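Local coordinates for protein transcriptional regulator, TetR family (PDB 3ON4) that probably binds DNA and regulates transcription as a mostly helical member of the TetR family, at residues Ser32-Asp35 / Ile36-Ile40; Ile62-His65 / Thr66-Ala70; Val72-Asp75 / Ile76-Ser80. All coordinates share one frame; numbering follows the deposited sequence.

Contact 1 of 3, residues Ser32-Asp35 / Ile36-Ile40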
ATOM      1  N   SER A  32       8.754  18.271  -1.944  1.00 17.99           N
ATOM      2  CA  SER A  32       9.456  19.247  -1.118  1.00 19.63           C
ATOM      3  C   SER A  32       8.644  20.539  -1.041  1.00 18.48           C
ATOM      4  O   SER A  32       7.760  20.768  -1.843  1.00 17.14           O
ATOM      5  CB  SER A  32      10.826  19.551  -1.723  1.00 22.49           C
ATOM      6  OG  SER A  32      10.686  20.337  -2.897  1.00 24.63           O
ATOM      7  N   PHE A  33       8.977  21.397  -0.098  1.00 19.29           N
ATOM      8  CA  PHE A  33       8.371  22.738  -0.049  1.00 19.75           C
ATOM      9  C   PHE A  33       8.562  23.502  -1.357  1.00 20.58           C
ATOM     10  O   PHE A  33       7.676  24.237  -1.796  1.00 20.11           O
ATOM     11  CB  PHE A  33       8.987  23.537   1.084  1.00 21.18           C
ATOM     12  CG  PHE A  33       8.402  23.227   2.435  1.00 21.86           C
ATOM     13  CD1 PHE A  33       7.669  22.059   2.665  1.00 21.98           C
ATOM     14  CD2 PHE A  33       8.590  24.113   3.487  1.00 24.31           C
ATOM     15  CE1 PHE A  33       7.145  21.786   3.919  1.00 20.96           C
ATOM     16  CE2 PHE A  33       8.055  23.841   4.740  1.00 26.34           C
ATOM     17  CZ  PHE A  33       7.340  22.673   4.954  1.00 22.80           C
ATOM     18  N   LYS A  34       9.724  23.329  -1.979  1.00 21.99           N
ATOM     19  CA  LYS A  34       9.989  23.979  -3.270  1.00 23.62           C
ATOM     20  C   LYS A  34       8.991  23.534  -4.353  1.00 22.42           C
ATOM     21  O   LYS A  34       8.563  24.342  -5.163  1.00 23.16           O
ATOM     22  CB  LYS A  34      11.411  23.667  -3.730  1.00 25.81           C
ATOM     23  CG  LYS A  34      11.774  24.277  -5.059  1.00 30.91           C
ATOM     24  CD  LYS A  34      11.747  25.798  -5.018  1.00 33.10           C
ATOM     25  CE  LYS A  34      12.475  26.394  -6.214  1.00 36.15           C
ATOM     26  NZ  LYS A  34      12.445  27.857  -6.108  1.00 36.93           N
ATOM     27  N   ASP A  35       8.643  22.254  -4.373  1.00 21.07           N
ATOM     28  CA  ASP A  35       7.611  21.777  -5.297  1.00 21.40           C
ATOM     29  C   ASP A  35       6.295  22.541  -5.120  1.00 20.39           C
ATOM     30  O   ASP A  35       5.602  22.854  -6.114  1.00 21.02           O
ATOM     31  CB  ASP A  35       7.338  20.288  -5.115  1.00 19.96           C
ATOM     32  CG  ASP A  35       8.493  19.416  -5.555  1.00 23.98           C
ATOM     33  OD1 ASP A  35       9.184  19.779  -6.529  1.00 23.74           O
ATOM     34  OD2 ASP A  35       8.692  18.355  -4.920  1.00 24.30           O
ATOM     35  N   ILE A  36       5.922  22.795  -3.866  1.00 18.54           N
ATOM     36  CA  ILE A  36       4.658  23.482  -3.563  1.00 18.44           C
ATOM     37  C   ILE A  36       4.740  24.933  -4.016  1.00 19.09           C
ATOM     38  O   ILE A  36       3.822  25.437  -4.660  1.00 18.66           O
ATOM     39  CB  ILE A  36       4.314  23.457  -2.055  1.00 18.39           C
ATOM     40  CG1 ILE A  36       4.085  22.022  -1.585  1.00 18.22           C
ATOM     41  CG2 ILE A  36       3.087  24.310  -1.764  1.00 17.82           C
ATOM     42  CD1 ILE A  36       3.779  21.931  -0.108  1.00 20.82           C
ATOM     43  N   ALA A  37       5.836  25.591  -3.667  1.00 19.14           N
ATOM     44  CA  ALA A  37       6.068  26.986  -4.032  1.00 20.35           C
ATOM     45  C   ALA A  37       5.960  27.194  -5.547  1.00 21.19           C
ATOM     46  O   ALA A  37       5.340  28.163  -6.024  1.00 21.43           O
ATOM     47  CB  ALA A  37       7.432  27.429  -3.551  1.00 21.78           C
ATOM     48  N   THR A  38       6.572  26.284  -6.294  1.00 20.79           N
ATOM     49  CA  THR A  38       6.559  26.354  -7.752  1.00 21.75           C
ATOM     50  C   THR A  38       5.139  26.125  -8.260  1.00 20.25           C
ATOM     51  O   THR A  38       4.691  26.813  -9.159  1.00 21.72           O
ATOM     52  CB  THR A  38       7.514  25.295  -8.351  1.00 22.81           C
ATOM     53  OG1 THR A  38       8.862  25.645  -8.017  1.00 23.64           O
ATOM     54  CG2 THR A  38       7.392  25.204  -9.881  1.00 24.49           C
ATOM     55  N   ALA A  39       4.419  25.187  -7.643  1.00 19.28           N
ATOM     56  CA  ALA A  39       3.095  24.780  -8.153  1.00 19.55           C
ATOM     57  C   ALA A  39       2.075  25.909  -8.064  1.00 19.66           C
ATOM     58  O   ALA A  39       1.285  26.096  -8.995  1.00 20.76           O
ATOM     59  CB  ALA A  39       2.585  23.529  -7.408  1.00 17.93           C
ATOM     60  N   ILE A  40       2.091  26.644  -6.947  1.00 19.08           N
ATOM     61  CA  ILE A  40       1.095  27.688  -6.686  1.00 19.57           C
ATOM     62  C   ILE A  40       1.691  29.101  -6.646  1.00 20.38           C
ATOM     63  O   ILE A  40       1.019  30.068  -6.257  1.00 20.37           O
ATOM     64  CB  ILE A  40       0.254  27.365  -5.421  1.00 19.09           C
ATOM     65  CG1 ILE A  40       1.122  27.289  -4.157  1.00 19.97           C
ATOM     66  CG2 ILE A  40      -0.511  26.035  -5.632  1.00 18.41           C
ATOM     67  CD1 ILE A  40       0.322  27.297  -2.833  1.00 20.93           C
TER

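Contact 2 of 3, residues Ile62-His65 / Thr66-Ala70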
ATOM      1  N   ILE A  62      -2.555  15.402   7.194  1.00 15.89           N
ATOM      2  CA  ILE A  62      -3.288  14.181   7.559  1.00 17.19           C
ATOM      3  C   ILE A  62      -4.468  14.554   8.454  1.00 17.69           C
ATOM      4  O   ILE A  62      -5.556  14.026   8.284  1.00 17.48           O
ATOM      5  CB  ILE A  62      -2.448  13.119   8.260  1.00 17.96           C
ATOM      6  CG1 ILE A  62      -1.261  12.704   7.418  1.00 21.72           C
ATOM      7  CG2 ILE A  62      -3.327  11.860   8.533  1.00 21.02           C
ATOM      8  CD1 ILE A  62      -0.128  12.017   8.230  1.00 24.84           C
ATOM      9  N   SER A  63      -4.256  15.478   9.389  1.00 19.29           N
ATOM     10  CA  SER A  63      -5.318  15.902  10.282  1.00 20.89           C
ATOM     11  C   SER A  63      -6.523  16.503   9.515  1.00 21.69           C
ATOM     12  O   SER A  63      -7.681  16.148   9.777  1.00 21.53           O
ATOM     13  CB  SER A  63      -4.770  16.879  11.336  1.00 22.52           C
ATOM     14  OG  SER A  63      -5.778  17.275  12.246  1.00 24.25           O
ATOM     15  N   TRP A  64      -6.230  17.405   8.566  1.00 20.34           N
ATOM     16  CA  TRP A  64      -7.237  17.990   7.697  1.00 21.31           C
ATOM     17  C   TRP A  64      -7.991  16.932   6.875  1.00 21.05           C
ATOM     18  O   TRP A  64      -9.243  16.919   6.816  1.00 20.55           O
ATOM     19  CB  TRP A  64      -6.533  18.937   6.747  1.00 21.41           C
ATOM     20  CG  TRP A  64      -7.389  19.654   5.792  1.00 24.54           C
ATOM     21  CD1 TRP A  64      -8.535  20.348   6.066  1.00 29.32           C
ATOM     22  CD2 TRP A  64      -7.141  19.813   4.393  1.00 25.72           C
ATOM     23  NE1 TRP A  64      -9.036  20.906   4.908  1.00 32.00           N
ATOM     24  CE2 TRP A  64      -8.188  20.602   3.869  1.00 30.94           C
ATOM     25  CE3 TRP A  64      -6.135  19.352   3.522  1.00 25.49           C
ATOM     26  CZ2 TRP A  64      -8.261  20.943   2.509  1.00 30.96           C
ATOM     27  CZ3 TRP A  64      -6.212  19.687   2.182  1.00 26.98           C
ATOM     28  CH2 TRP A  64      -7.262  20.478   1.688  1.00 29.23           C
ATOM     29  N   HIS A  65      -7.226  16.029   6.263  1.00 19.45           N
ATOM     30  CA  HIS A  65      -7.806  14.987   5.427  1.00 19.97           C
ATOM     31  C   HIS A  65      -8.721  14.087   6.243  1.00 19.59           C
ATOM     32  O   HIS A  65      -9.793  13.717   5.769  1.00 21.48           O
ATOM     33  CB  HIS A  65      -6.698  14.133   4.800  1.00 18.62           C
ATOM     34  CG  HIS A  65      -7.180  13.125   3.796  1.00 18.87           C
ATOM     35  ND1 HIS A  65      -7.406  13.442   2.476  1.00 19.68           N
ATOM     36  CD2 HIS A  65      -7.386  11.789   3.898  1.00 22.29           C
ATOM     37  CE1 HIS A  65      -7.773  12.355   1.818  1.00 22.07           C
ATOM     38  NE2 HIS A  65      -7.759  11.334   2.655  1.00 20.27           N
ATOM     39  N   THR A  66      -8.286  13.711   7.444  1.00 19.75           N
ATOM     40  CA  THR A  66      -9.108  12.879   8.336  1.00 20.54           C
ATOM     41  C   THR A  66     -10.427  13.570   8.712  1.00 22.02           C
ATOM     42  O   THR A  66     -11.488  12.936   8.729  1.00 22.27           O
ATOM     43  CB  THR A  66      -8.350  12.480   9.609  1.00 21.51           C
ATOM     44  OG1 THR A  66      -7.125  11.807   9.248  1.00 19.73           O
ATOM     45  CG2 THR A  66      -9.216  11.548  10.495  1.00 22.49           C
ATOM     46  N   ASP A  67     -10.359  14.868   8.996  1.00 22.20           N
ATOM     47  CA  ASP A  67     -11.548  15.644   9.287  1.00 24.07           C
ATOM     48  C   ASP A  67     -12.523  15.661   8.108  1.00 24.07           C
ATOM     49  O   ASP A  67     -13.731  15.578   8.302  1.00 24.47           O
ATOM     50  CB  ASP A  67     -11.176  17.084   9.649  1.00 24.77           C
ATOM     51  CG  ASP A  67     -10.619  17.218  11.058  1.00 29.51           C
ATOM     52  OD1 ASP A  67     -10.720  16.264  11.867  1.00 31.12           O
ATOM     53  OD2 ASP A  67     -10.091  18.311  11.362  1.00 31.47           O
ATOM     54  N   LYS A  68     -11.994  15.809   6.900  1.00 23.06           N
ATOM     55  CA  LYS A  68     -12.801  15.786   5.687  1.00 24.47           C
ATOM     56  C   LYS A  68     -13.479  14.436   5.481  1.00 24.65           C
ATOM     57  O   LYS A  68     -14.685  14.387   5.207  1.00 25.08           O
ATOM     58  CB  LYS A  68     -11.979  16.115   4.450  1.00 23.91           C
ATOM     59  CG  LYS A  68     -11.560  17.585   4.372  1.00 26.81           C
ATOM     60  CD  LYS A  68     -11.087  17.966   2.981  1.00 30.00           C
ATOM     61  CE  LYS A  68      -9.714  17.397   2.645  1.00 28.85           C
ATOM     62  NZ  LYS A  68      -9.298  17.832   1.270  1.00 29.47           N
ATOM     63  N   ILE A  69     -12.712  13.358   5.639  1.00 23.60           N
ATOM     64  CA  ILE A  69     -13.263  12.007   5.520  1.00 25.33           C
ATOM     65  C   ILE A  69     -14.305  11.721   6.604  1.00 25.13           C
ATOM     66  O   ILE A  69     -15.336  11.097   6.322  1.00 25.45           O
ATOM     67  CB  ILE A  69     -12.171  10.935   5.599  1.00 24.74           C
ATOM     68  CG1 ILE A  69     -11.211  11.064   4.420  1.00 28.63           C
ATOM     69  CG2 ILE A  69     -12.785   9.559   5.542  1.00 28.20           C
ATOM     70  CD1 ILE A  69     -11.805  10.613   3.102  1.00 31.68           C
ATOM     71  N   ALA A  70     -14.034  12.151   7.839  1.00 24.33           N
ATOM     72  CA  ALA A  70     -15.003  12.018   8.927  1.00 25.82           C
ATOM     73  C   ALA A  70     -16.373  12.625   8.583  1.00 26.87           C
ATOM     74  O   ALA A  70     -17.409  12.032   8.905  1.00 27.12           O
ATOM     75  CB  ALA A  70     -14.459  12.622  10.227  1.00 26.80           C
TER
HETATM   76  O   HOH W   1      -8.217  15.336  12.534  1.00 36.24           O

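Contact 3 of 3, residues Val72-Asp75 / Ile76-Ser80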
ATOM      1  N   VAL A  72     -17.564  13.242   5.463  1.00 26.80           N
ATOM      2  CA  VAL A  72     -18.116  12.455   4.358  1.00 27.10           C
ATOM      3  C   VAL A  72     -18.810  11.198   4.893  1.00 26.70           C
ATOM      4  O   VAL A  72     -19.940  10.878   4.494  1.00 26.77           O
ATOM      5  CB  VAL A  72     -17.002  12.081   3.347  1.00 27.10           C
ATOM      6  CG1 VAL A  72     -17.470  10.969   2.349  1.00 27.60           C
ATOM      7  CG2 VAL A  72     -16.541  13.325   2.601  1.00 28.31           C
ATOM      8  N   LEU A  73     -18.133  10.508   5.808  1.00 24.87           N
ATOM      9  CA  LEU A  73     -18.647   9.264   6.385  1.00 25.79           C
ATOM     10  C   LEU A  73     -19.895   9.503   7.240  1.00 27.21           C
ATOM     11  O   LEU A  73     -20.888   8.764   7.154  1.00 26.95           O
ATOM     12  CB  LEU A  73     -17.556   8.592   7.227  1.00 25.31           C
ATOM     13  CG  LEU A  73     -16.335   8.029   6.482  1.00 25.44           C
ATOM     14  CD1 LEU A  73     -15.471   7.269   7.472  1.00 27.20           C
ATOM     15  CD2 LEU A  73     -16.720   7.154   5.318  1.00 27.25           C
ATOM     16  N   SER A  74     -19.825  10.555   8.054  1.00 27.15           N
ATOM     17  CA  SER A  74     -20.936  10.974   8.887  1.00 29.60           C
ATOM     18  C   SER A  74     -22.197  11.178   8.047  1.00 30.70           C
ATOM     19  O   SER A  74     -23.304  10.766   8.449  1.00 31.95           O
ATOM     20  CB  SER A  74     -20.565  12.264   9.629  1.00 30.13           C
ATOM     21  OG  SER A  74     -21.637  12.688  10.439  1.00 36.02           O
ATOM     22  N   ASP A  75     -22.034  11.809   6.885  1.00 30.15           N
ATOM     23  CA  ASP A  75     -23.170  12.074   5.995  1.00 32.64           C
ATOM     24  C   ASP A  75     -23.770  10.810   5.406  1.00 32.05           C
ATOM     25  O   ASP A  75     -24.967  10.770   5.146  1.00 33.94           O
ATOM     26  CB  ASP A  75     -22.774  13.040   4.873  1.00 33.14           C
ATOM     27  CG  ASP A  75     -22.718  14.487   5.344  1.00 38.00           C
ATOM     28  OD1 ASP A  75     -23.511  14.858   6.236  1.00 41.80           O
ATOM     29  OD2 ASP A  75     -21.889  15.260   4.813  1.00 40.36           O
ATOM     30  N   ILE A  76     -22.927   9.793   5.183  1.00 30.14           N
ATOM     31  CA  ILE A  76     -23.393   8.494   4.707  1.00 30.45           C
ATOM     32  C   ILE A  76     -24.123   7.744   5.812  1.00 31.95           C
ATOM     33  O   ILE A  76     -25.232   7.253   5.585  1.00 33.05           O
ATOM     34  CB  ILE A  76     -22.231   7.622   4.165  1.00 29.33           C
ATOM     35  CG1 ILE A  76     -21.647   8.253   2.889  1.00 27.33           C
ATOM     36  CG2 ILE A  76     -22.700   6.195   3.904  1.00 29.00           C
ATOM     37  CD1 ILE A  76     -20.284   7.709   2.485  1.00 25.31           C
ATOM     38  N   SER A  77     -23.522   7.653   7.003  1.00 31.79           N
ATOM     39  CA  SER A  77     -24.134   6.845   8.074  1.00 34.41           C
ATOM     40  C   SER A  77     -25.373   7.502   8.662  1.00 37.25           C
ATOM     41  O   SER A  77     -26.269   6.808   9.169  1.00 38.77           O
ATOM     42  CB  SER A  77     -23.138   6.463   9.177  1.00 34.31           C
ATOM     43  OG  SER A  77     -22.431   7.574   9.672  1.00 34.01           O
ATOM     44  N   ASN A  78     -25.479   8.820   8.544  1.00 37.83           N
ATOM     45  CA  ASN A  78     -26.699   9.482   8.992  1.00 41.31           C
ATOM     46  C   ASN A  78     -27.812   9.568   7.945  1.00 42.63           C
ATOM     47  O   ASN A  78     -28.901  10.075   8.231  1.00 45.26           O
ATOM     48  CB  ASN A  78     -26.364  10.832   9.611  1.00 42.39           C
ATOM     49  CG  ASN A  78     -25.645  10.675  10.945  1.00 43.53           C
ATOM     50  OD1 ASN A  78     -26.096   9.931  11.828  1.00 45.83           O
ATOM     51  ND2 ASN A  78     -24.532  11.345  11.092  1.00 43.81           N
ATOM     52  N   ASN A  79     -27.555   9.026   6.755  1.00 41.16           N
ATOM     53  CA  ASN A  79     -28.571   8.905   5.723  1.00 43.17           C
ATOM     54  C   ASN A  79     -29.458   7.700   6.039  1.00 44.75           C
ATOM     55  O   ASN A  79     -29.053   6.547   5.874  1.00 44.19           O
ATOM     56  CB  ASN A  79     -27.917   8.765   4.349  1.00 42.10           C
ATOM     57  CG  ASN A  79     -28.917   8.817   3.211  1.00 44.41           C
ATOM     58  OD1 ASN A  79     -30.101   8.566   3.391  1.00 47.10           O
ATOM     59  ND2 ASN A  79     -28.428   9.130   2.023  1.00 46.26           N
ATOM     60  N   SER A  80     -30.674   7.973   6.489  1.00 47.69           N
ATOM     61  CA  SER A  80     -31.591   6.917   6.937  1.00 49.54           C
ATOM     62  C   SER A  80     -32.203   6.073   5.803  1.00 49.95           C
ATOM     63  O   SER A  80     -32.791   5.019   6.069  1.00 50.98           O
ATOM     64  CB  SER A  80     -32.709   7.522   7.790  1.00 52.78           C
ATOM     65  OG  SER A  80     -33.500   8.414   7.031  1.00 55.40           O
TER
HETATM   66  O   HOH W   2     -25.503  10.164   1.996  1.00 49.22           O

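Contact 1 of 3, residues Ser32-Asp35 / Ile36-Ile40
The predicted helix-turn-helix motif contains helix 33-40, and within it Thr38 folds back on Lys34, one turn earlier. Thr38 N gives a hydrogen bond to Lys34 O at 3.0 Å. Thr38 OG1 also lies 3.2 Å from Lys34 O, which may be a second bond, though the hydroxyl proton could go to another acceptor instead. OG1 sits beside its own backbone N and anti to the carbonyl carbon (chi1 -67°), which turns it toward the preceding turn. The Lys34 chain bends at chi2, and its CE passes Thr38 OG1 at 4.1 Å, a loose contact. Ala37 N donates to Phe33 O over 3.0 Å in a nearly straight bond. Ala39 N makes the corresponding bond to Asp35 O, with a more bent geometry. Ile36 N reaches Ser32 O only weakly, at 3.4 Å.

The start of the helix is closed by a capping box. Ser32 is the N-cap, and its OG accepts from Asp35 N at 3.2 Å. In return Ser32 N donates to Asp35 OD2 at 3.0 Å, coming from above the carboxylate plane, 38° out of it. The two bonds tie up two N-H groups where the helix has no earlier carbonyls to offer. The acidic group at this helix end probably also interacts favourably with the helix dipole.

The apolar side of the turn faces neighbouring helices. Ile36 packs on Ala19 and Leu22 of helix 11-26 and on Ile47 of helix 44-50, which is part of the motif. The ring of Phe33 meets that of His48, with the planes at about 55°.

Contact 2 of 3, residues Ile62-His65 / Thr66-Ala70
Lys68 lays the end of its side chain over one face of the Trp64 indole, one turn back along helix 54-77. Its NZ is 3.6 Å from the centroid of the six-membered ring of Trp64, 21° off the normal, a cation-pi contact. Its CE stands almost squarely above the same ring, 3.7 Å from the centroid of the Trp64 six-membered ring, and adds a CH-pi contact. The lysine chain is bent at chi3 (-73°), which brings both atoms over the ring. NZ also forms a salt bridge to Glu20 OE1, so the ammonium group probably draws on both the ring face and the carboxylate.

His65 and Ile69 meet less squarely. Ile69 CG1 is 4.2 Å from the centroid of the His65 ring and off-centre. His65 ND1 is hydrogen-bonded to Glu20 OE2.

Thr66 grips Ile62 O twice. Its N and its OG1 each donate over 2.9 Å to Ile62 O, OG1 from above the carbonyl plane. On the same helix, a water bridges Ser63 O, Ser63 OG and Asp67 OD1.

These side chains pack on different neighbours. Trp64 rests on helix 11-26 at Leu16 and Ala17. Thr66 and Ile69 pack on Phe130 and Ile134 of helix 121-144, while Ile62 and His65 touch Phe112 and Leu108 of helix 108-115.

Contact 3 of 3, residues Val72-Asp75 / Ile76-Ser80
Ile76 folds back along the last turns of helix 54-77 onto Val72 and Leu73. Its CB lies 3.5 Å from Leu73 O. With chi1 at -67°, CG1 leans back over the preceding turn and meets Val72 O at 3.5 Å. The chain then extends, and CD1 at the tip comes alongside Val72 CG1 at 4.3 Å. This is a light apolar touch. Outside the turn, the same side chain packs on Lys87 and Lys90 of helix 84-98 and on Trp137 of helix 121-144.

The backbone beneath it is still helical, but it is about to stop. Ile76 N donates to Val72 O at 3.3 Å. Ser77 N donates to Leu73 O at 2.9 Å with good geometry, and Asn78 N to Ser74 O at the same distance of 2.9 Å but less straight. After that the pattern tightens: Asn79 N bonds to Ile76 O, three residues back, over 3.1 Å as the chain leaves the helix.

Polar side chains gather round this end. Asn78 curls back over the last turn, its CG anti to its own carbonyl carbon, and its ND2 comes to 3.0 Å from Ser74 O. Ser77 OG has its main partner in Trp137 NE1 of helix 121-144. Asn79 OD1 is bonded to Ser81 OG, and a water joins Asn79 ND2 to Asp75 O.

The chemistry is therefore divided. Aliphatic groups and the Ser77 hydroxyl join the turn to helices 84-98 and 121-144. Where the helix stops, the other polar groups gather: a water reaches Asp75 O, and the Asn78 amide lies close to Ser74 O.

Contacts 2 and 3 both lie on helix 54-77 and are separated by a single residue, with centres about 15 Å apart. Contact 1 belongs to helix 33-40, and its centre is about 35 Å from that of contact 3, on the opposite side of the chain's centre. Contact 2 is the most central and, like contact 1, is partly buried; contact 3 is a surface contact. Contacts 1 and 2 both reach helix 11-26, while contacts 2 and 3 share helix 121-144. The chemistry follows the position: capping at a helix start in contact 1, cation-pi and a salt bridge mid-helix in contact 2, and polar side chains and water at a helix end in contact 3.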